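Local atomic coordinates of sensory box/GGDEF domain protein (Colwellia psychrerythraea, PDB entry 3LYX), a protein that probably senses a signal through this N-terminal PAS domain and relays it to a GGDEF domain of the diguanylate cyclase family. Residues I30-G35 with Y42-A47. Numbering follows the deposited sequence.
Sequences IDWNKG and YSKEQA
Trp32, the last residue of strand 29-32, lies against the start of helix 44-47, its CA 5.7 Å from the CA of Lys44. From there the chain turns at Asn33, the N-cap of helix 34-40, while Ser43 takes the N-cap position of helix 44-47. A chi1 of 178°, which sets CG trans to the Trp32 backbone N, carries the indole across to 42-47, where it meets the Tyr42 carbonyl and Ala47. Its NE1 donates to the carbonyl O of Tyr42 at 2.8 Å, a bent bond (139° at the hydrogen) in which the donor stands above the carbonyl plane. Ala47 CB sits over one face of the indole in a CH-pi contact, 3.5 Å from the centroid of the six-membered ring, and Tyr42 CB packs against CZ2. The backbone N of Ser43, one residue past that carbonyl, donates a hydrogen bond to a lone pair of Gln46 OE1, in the carbonyl plane (3.1 Å). Lys44 runs its aliphatic chain past the Trp32 carbonyl, CE lying 3.1 Å from Trp32 O. Its NZ has a long, weak ion pair with Asp14, whose OD1 also accepts the backbone N of Lys34. Tyr40 of helix 34-40 also meets the indole, and Val21 of strand 19-24 touches it, so Trp32 ties the edge strand of the antiparallel PAS sheet to the two short helices that follow it.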
loop_
_atom_site.group_PDB
_atom_site.type_symbol
_atom_site.label_atom_id
_atom_site.label_comp_id
_atom_site.label_asym_id
_atom_site.label_seq_id
_atom_site.Cartn_x
_atom_site.Cartn_y
_atom_site.Cartn_z
ATOM N N ILE B 30 13.589 7.692 -5.962
ATOM C CA ILE B 30 13.869 6.734 -7.011
ATOM C C ILE B 30 12.601 6.020 -7.475
ATOM O O ILE B 30 12.565 5.476 -8.574
ATOM C CB ILE B 30 14.943 5.717 -6.561
ATOM C CG1 ILE B 30 14.572 5.120 -5.201
ATOM C CG2 ILE B 30 16.309 6.396 -6.512
ATOM C CD1 ILE B 30 15.543 4.049 -4.728
ATOM N N ASP B 31 11.566 6.025 -6.638
ATOM C CA ASP B 31 10.274 5.428 -6.997
ATOM C C ASP B 31 9.183 6.220 -6.283
ATOM O O ASP B 31 9.392 6.753 -5.190
ATOM C CB ASP B 31 10.202 3.932 -6.664
ATOM C CG ASP B 31 9.450 3.125 -7.747
ATOM O OD1 ASP B 31 9.597 1.890 -7.794
ATOM O OD2 ASP B 31 8.714 3.726 -8.559
ATOM N N TRP B 32 8.022 6.297 -6.920
ATOM C CA TRP B 32 6.905 7.105 -6.445
ATOM C C TRP B 32 5.638 6.452 -6.997
ATOM O O TRP B 32 5.565 6.194 -8.196
ATOM C CB TRP B 32 7.139 8.509 -7.040
ATOM C CG TRP B 32 6.148 9.599 -6.787
ATOM C CD1 TRP B 32 5.072 9.925 -7.560
ATOM C CD2 TRP B 32 6.208 10.580 -5.748
ATOM N NE1 TRP B 32 4.462 11.053 -7.073
ATOM C CE2 TRP B 32 5.137 11.476 -5.959
ATOM C CE3 TRP B 32 7.064 10.789 -4.658
ATOM C CZ2 TRP B 32 4.899 12.566 -5.122
ATOM C CZ3 TRP B 32 6.828 11.872 -3.824
ATOM C CH2 TRP B 32 5.753 12.748 -4.061
ATOM N N ASN B 33 4.653 6.170 -6.143
ATOM C CA ASN B 33 3.415 5.538 -6.616
ATOM C C ASN B 33 2.296 6.566 -6.744
ATOM O O ASN B 33 2.468 7.731 -6.377
ATOM C CB ASN B 33 2.984 4.406 -5.668
ATOM C CG ASN B 33 2.528 4.917 -4.307
ATOM O OD1 ASN B 33 2.873 6.025 -3.899
ATOM N ND2 ASN B 33 1.761 4.099 -3.591
ATOM N N LYS B 34 1.149 6.136 -7.264
ATOM C CA LYS B 34 0.007 7.028 -7.456
ATOM C C LYS B 34 -0.418 7.668 -6.148
ATOM O O LYS B 34 -0.812 8.840 -6.113
ATOM C CB LYS B 34 -1.174 6.263 -8.056
ATOM C CG LYS B 34 -0.865 5.537 -9.368
ATOM C CD LYS B 34 -0.457 6.498 -10.483
ATOM C CE LYS B 34 -0.126 5.738 -11.766
ATOM N NZ LYS B 34 0.244 6.640 -12.901
ATOM N N GLY B 35 -0.344 6.886 -5.071
ATOM C CA GLY B 35 -0.710 7.390 -3.761
ATOM C C GLY B 35 0.044 8.654 -3.391
ATOM O O GLY B 35 -0.528 9.576 -2.813
ATOM N N TYR B 42 2.641 15.911 -6.813
ATOM C CA TYR B 42 3.560 15.671 -7.930
ATOM C C TYR B 42 3.341 14.309 -8.582
ATOM O O TYR B 42 3.009 13.342 -7.897
ATOM C CB TYR B 42 5.006 15.712 -7.444
ATOM C CG TYR B 42 5.410 16.965 -6.707
ATOM C CD1 TYR B 42 5.894 18.082 -7.400
ATOM C CD2 TYR B 42 5.360 17.020 -5.312
ATOM C CE1 TYR B 42 6.328 19.216 -6.719
ATOM C CE2 TYR B 42 5.787 18.145 -4.624
ATOM C CZ TYR B 42 6.274 19.238 -5.335
ATOM O OH TYR B 42 6.733 20.339 -4.658
ATOM N N SER B 43 3.543 14.238 -9.899
ATOM C CA SER B 43 3.398 12.983 -10.645
ATOM C C SER B 43 4.776 12.313 -10.648
ATOM O O SER B 43 5.754 12.939 -10.251
ATOM C CB SER B 43 2.946 13.263 -12.088
ATOM O OG SER B 43 3.914 14.017 -12.810
ATOM N N LYS B 44 4.862 11.062 -11.092
ATOM C CA LYS B 44 6.143 10.352 -11.117
ATOM C C LYS B 44 7.230 11.136 -11.859
ATOM O O LYS B 44 8.376 11.203 -11.408
ATOM C CB LYS B 44 5.999 8.967 -11.764
ATOM C CG LYS B 44 4.978 8.049 -11.109
ATOM C CD LYS B 44 5.160 6.601 -11.574
ATOM C CE LYS B 44 4.144 5.645 -10.927
ATOM N NZ LYS B 44 2.764 5.879 -11.443
ATOM N N GLU B 45 6.862 11.731 -12.994
ATOM C CA GLU B 45 7.805 12.511 -13.795
ATOM C C GLU B 45 8.369 13.696 -13.022
ATOM O O GLU B 45 9.514 14.084 -13.223
ATOM C CB GLU B 45 7.130 13.050 -15.061
ATOM C CG GLU B 45 6.669 12.006 -16.059
ATOM C CD GLU B 45 5.452 11.250 -15.580
ATOM O OE1 GLU B 45 4.523 11.901 -15.056
ATOM O OE2 GLU B 45 5.423 10.011 -15.736
ATOM N N GLN B 46 7.562 14.274 -12.141
ATOM C CA GLN B 46 7.995 15.425 -11.362
ATOM C C GLN B 46 8.683 15.079 -10.048
ATOM O O GLN B 46 9.345 15.930 -9.453
ATOM C CB GLN B 46 6.804 16.322 -11.045
ATOM C CG GLN B 46 6.070 16.855 -12.250
ATOM C CD GLN B 46 4.825 17.607 -11.845
ATOM O OE1 GLN B 46 4.005 17.100 -11.076
ATOM N NE2 GLN B 46 4.671 18.824 -12.360
ATOM N N ALA B 47 8.531 13.839 -9.596
ATOM C CA ALA B 47 9.123 13.416 -8.327
ATOM C C ALA B 47 10.435 12.633 -8.420
ATOM O O ALA B 47 11.393 12.932 -7.704
ATOM C CB ALA B 47 8.099 12.608 -7.533
#